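Local coordinates for capsid protein (Pseudomonas phage PP7, PDB 2QUD) that self-assembles as dimers into a T=3 icosahedral capsid, binds packaging signals in the phage RNA and represses translation of the viral replicase, at residues Thr20-Thr25 with Ile30-Val35. Sequence-based numbering, arbitrary orientation.
Sequences TEIQST and IFEEKV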
loop_
_atom_site.group_PDB
_atom_site.type_symbol
_atom_site.label_atom_id
_atom_site.label_comp_id
_atom_site.label_asym_id
_atom_site.label_seq_id
_atom_site.Cartn_x
_atom_site.Cartn_y
_atom_site.Cartn_z
ATOM N N THR A 20 -3.787 16.221 -7.680
ATOM C CA THR A 20 -2.928 17.382 -7.952
ATOM C C THR A 20 -2.146 17.784 -6.731
ATOM O O THR A 20 -2.703 17.859 -5.639
ATOM C CB THR A 20 -3.805 18.583 -8.410
ATOM O OG1 THR A 20 -4.547 18.184 -9.579
ATOM C CG2 THR A 20 -2.975 19.759 -8.736
ATOM N N GLU A 21 -0.872 18.042 -6.947
ATOM C CA GLU A 21 -0.001 18.461 -5.843
ATOM C C GLU A 21 -0.457 19.824 -5.314
ATOM O O GLU A 21 -0.605 20.787 -6.088
ATOM C CB GLU A 21 1.448 18.529 -6.275
ATOM C CG GLU A 21 2.459 18.537 -5.131
ATOM C CD GLU A 21 3.883 18.629 -5.639
ATOM O OE1 GLU A 21 4.714 17.723 -5.342
ATOM O OE2 GLU A 21 4.190 19.644 -6.288
ATOM N N ILE A 22 -0.713 19.876 -4.001
ATOM C CA ILE A 22 -1.069 21.113 -3.308
ATOM C C ILE A 22 -0.017 21.598 -2.284
ATOM O O ILE A 22 -0.080 22.751 -1.828
ATOM C CB ILE A 22 -2.478 21.008 -2.661
ATOM C CG1 ILE A 22 -2.561 19.926 -1.607
ATOM C CG2 ILE A 22 -3.524 20.686 -3.776
ATOM C CD1 ILE A 22 -3.763 20.067 -0.690
ATOM N N GLN A 23 0.921 20.732 -1.917
ATOM C CA GLN A 23 2.019 21.041 -0.991
ATOM C C GLN A 23 3.238 20.186 -1.354
ATOM O O GLN A 23 3.078 19.007 -1.694
ATOM C CB GLN A 23 1.607 20.742 0.451
ATOM C CG GLN A 23 2.601 21.247 1.470
ATOM C CD GLN A 23 2.193 20.924 2.866
ATOM O OE1 GLN A 23 2.774 20.045 3.513
ATOM N NE2 GLN A 23 1.188 21.617 3.346
ATOM N N SER A 24 4.420 20.820 -1.320
ATOM C CA SER A 24 5.681 20.130 -1.487
ATOM C C SER A 24 6.665 20.833 -0.557
ATOM O O SER A 24 7.100 21.945 -0.838
ATOM C CB SER A 24 6.155 20.179 -2.931
ATOM O OG SER A 24 7.392 19.512 -3.060
ATOM N N THR A 25 6.973 20.215 0.567
ATOM C CA THR A 25 7.866 20.844 1.534
ATOM C C THR A 25 9.023 19.882 1.785
ATOM O O THR A 25 9.054 18.774 1.240
ATOM C CB THR A 25 7.134 21.172 2.903
ATOM O OG1 THR A 25 6.634 19.963 3.481
ATOM C CG2 THR A 25 5.966 22.121 2.698
ATOM N N ILE A 30 1.708 16.628 -0.575
ATOM C CA ILE A 30 0.279 16.349 -0.444
ATOM C C ILE A 30 -0.336 16.569 -1.808
ATOM O O ILE A 30 -0.070 17.617 -2.449
ATOM C CB ILE A 30 -0.429 17.225 0.622
ATOM C CG1 ILE A 30 0.266 17.087 1.977
ATOM C CG2 ILE A 30 -1.886 16.804 0.750
ATOM C CD1 ILE A 30 -0.418 17.878 3.042
ATOM N N PHE A 31 -1.116 15.600 -2.241
ATOM C CA PHE A 31 -1.854 15.650 -3.491
ATOM C C PHE A 31 -3.342 15.580 -3.129
ATOM O O PHE A 31 -3.720 14.847 -2.189
ATOM C CB PHE A 31 -1.552 14.477 -4.435
ATOM C CG PHE A 31 -0.122 14.440 -4.977
ATOM C CD1 PHE A 31 0.933 14.051 -4.123
ATOM C CD2 PHE A 31 0.170 14.791 -6.286
ATOM C CE1 PHE A 31 2.233 14.021 -4.606
ATOM C CE2 PHE A 31 1.462 14.767 -6.756
ATOM C CZ PHE A 31 2.476 14.360 -5.941
ATOM N N GLU A 32 -4.193 16.310 -3.847
ATOM C CA GLU A 32 -5.620 16.254 -3.602
ATOM C C GLU A 32 -6.376 16.146 -4.925
ATOM O O GLU A 32 -5.943 16.730 -5.921
ATOM C CB GLU A 32 -6.026 17.514 -2.830
ATOM C CG GLU A 32 -7.436 17.920 -2.883
ATOM C CD GLU A 32 -7.633 19.214 -2.155
ATOM O OE1 GLU A 32 -7.801 20.278 -2.829
ATOM O OE2 GLU A 32 -7.599 19.121 -0.917
ATOM N N GLU A 33 -7.492 15.407 -4.902
ATOM C CA GLU A 33 -8.351 15.363 -6.044
ATOM C C GLU A 33 -9.223 16.628 -6.064
ATOM O O GLU A 33 -10.108 16.776 -5.235
ATOM C CB GLU A 33 -9.235 14.129 -6.054
ATOM C CG GLU A 33 -10.016 14.032 -7.325
ATOM C CD GLU A 33 -10.990 12.908 -7.354
ATOM O OE1 GLU A 33 -11.449 12.470 -6.278
ATOM O OE2 GLU A 33 -11.324 12.481 -8.469
ATOM N N LYS A 34 -8.949 17.524 -7.004
ATOM C CA LYS A 34 -9.626 18.830 -7.057
ATOM C C LYS A 34 -10.958 18.747 -7.768
ATOM O O LYS A 34 -11.132 19.298 -8.862
ATOM C CB LYS A 34 -8.719 19.883 -7.678
ATOM C CG LYS A 34 -7.503 20.132 -6.855
ATOM C CD LYS A 34 -6.746 21.318 -7.442
ATOM C CE LYS A 34 -5.607 21.762 -6.567
ATOM N NZ LYS A 34 -5.068 23.045 -7.147
ATOM N N VAL A 35 -11.889 18.040 -7.124
ATOM C CA VAL A 35 -13.252 17.825 -7.609
ATOM C C VAL A 35 -14.163 18.008 -6.385
ATOM O O VAL A 35 -13.799 17.582 -5.277
ATOM C CB VAL A 35 -13.408 16.386 -8.183
ATOM C CG1 VAL A 35 -14.839 16.118 -8.675
ATOM C CG2 VAL A 35 -12.393 16.155 -9.304
HETATM O O HOH W 1 -7.093 17.062 -9.207
HETATM O O HOH W 2 -2.210 23.071 -6.486
#
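With chi1 at 62°, Ile22 holds CG1 between its backbone N and carbonyl carbon, turned across to Ile30, whose CG2 it meets at 4.0 Å; CD1 runs on over Glu32 CB. Its other branch, CG2, rests on Lys34 CE at 3.6 Å. On the face shared by Glu21 and Phe31, opposite Ile30 and Glu32, a chi1 of -66° sets Phe31 CG beside its own backbone N and carries the ring to Glu21, whose CB sits over one ring face, a CH-pi contact 4.2 Å from the centroid.

The backbone between the strands carries a classic beta bulge, a one-residue shift of register: Ile22 and Gln23 stand opposite the single Ile30, whose O accepts a hydrogen bond from Ile22 N at 2.8 Å and a weak one from Gln23 N at 3.3 Å. Thr20 and Glu32 exchange two backbone hydrogen bonds beyond it. The extended Lys34 chain crosses Thr20; one water joins Lys34 NZ to Glu21 O, a second Lys34 N to Thr20 OG1.

Glu32 is buried, its carboxylate salt-bridged to Arg41 through OE1 and to the RNA-binding Arg43 through OE2. The hairpin is the second and third strands of the antiparallel sheet, flanked by strands 7-12 and 43-50, with Phe31 packing on Ile8 and on Gly124 of the second subunit.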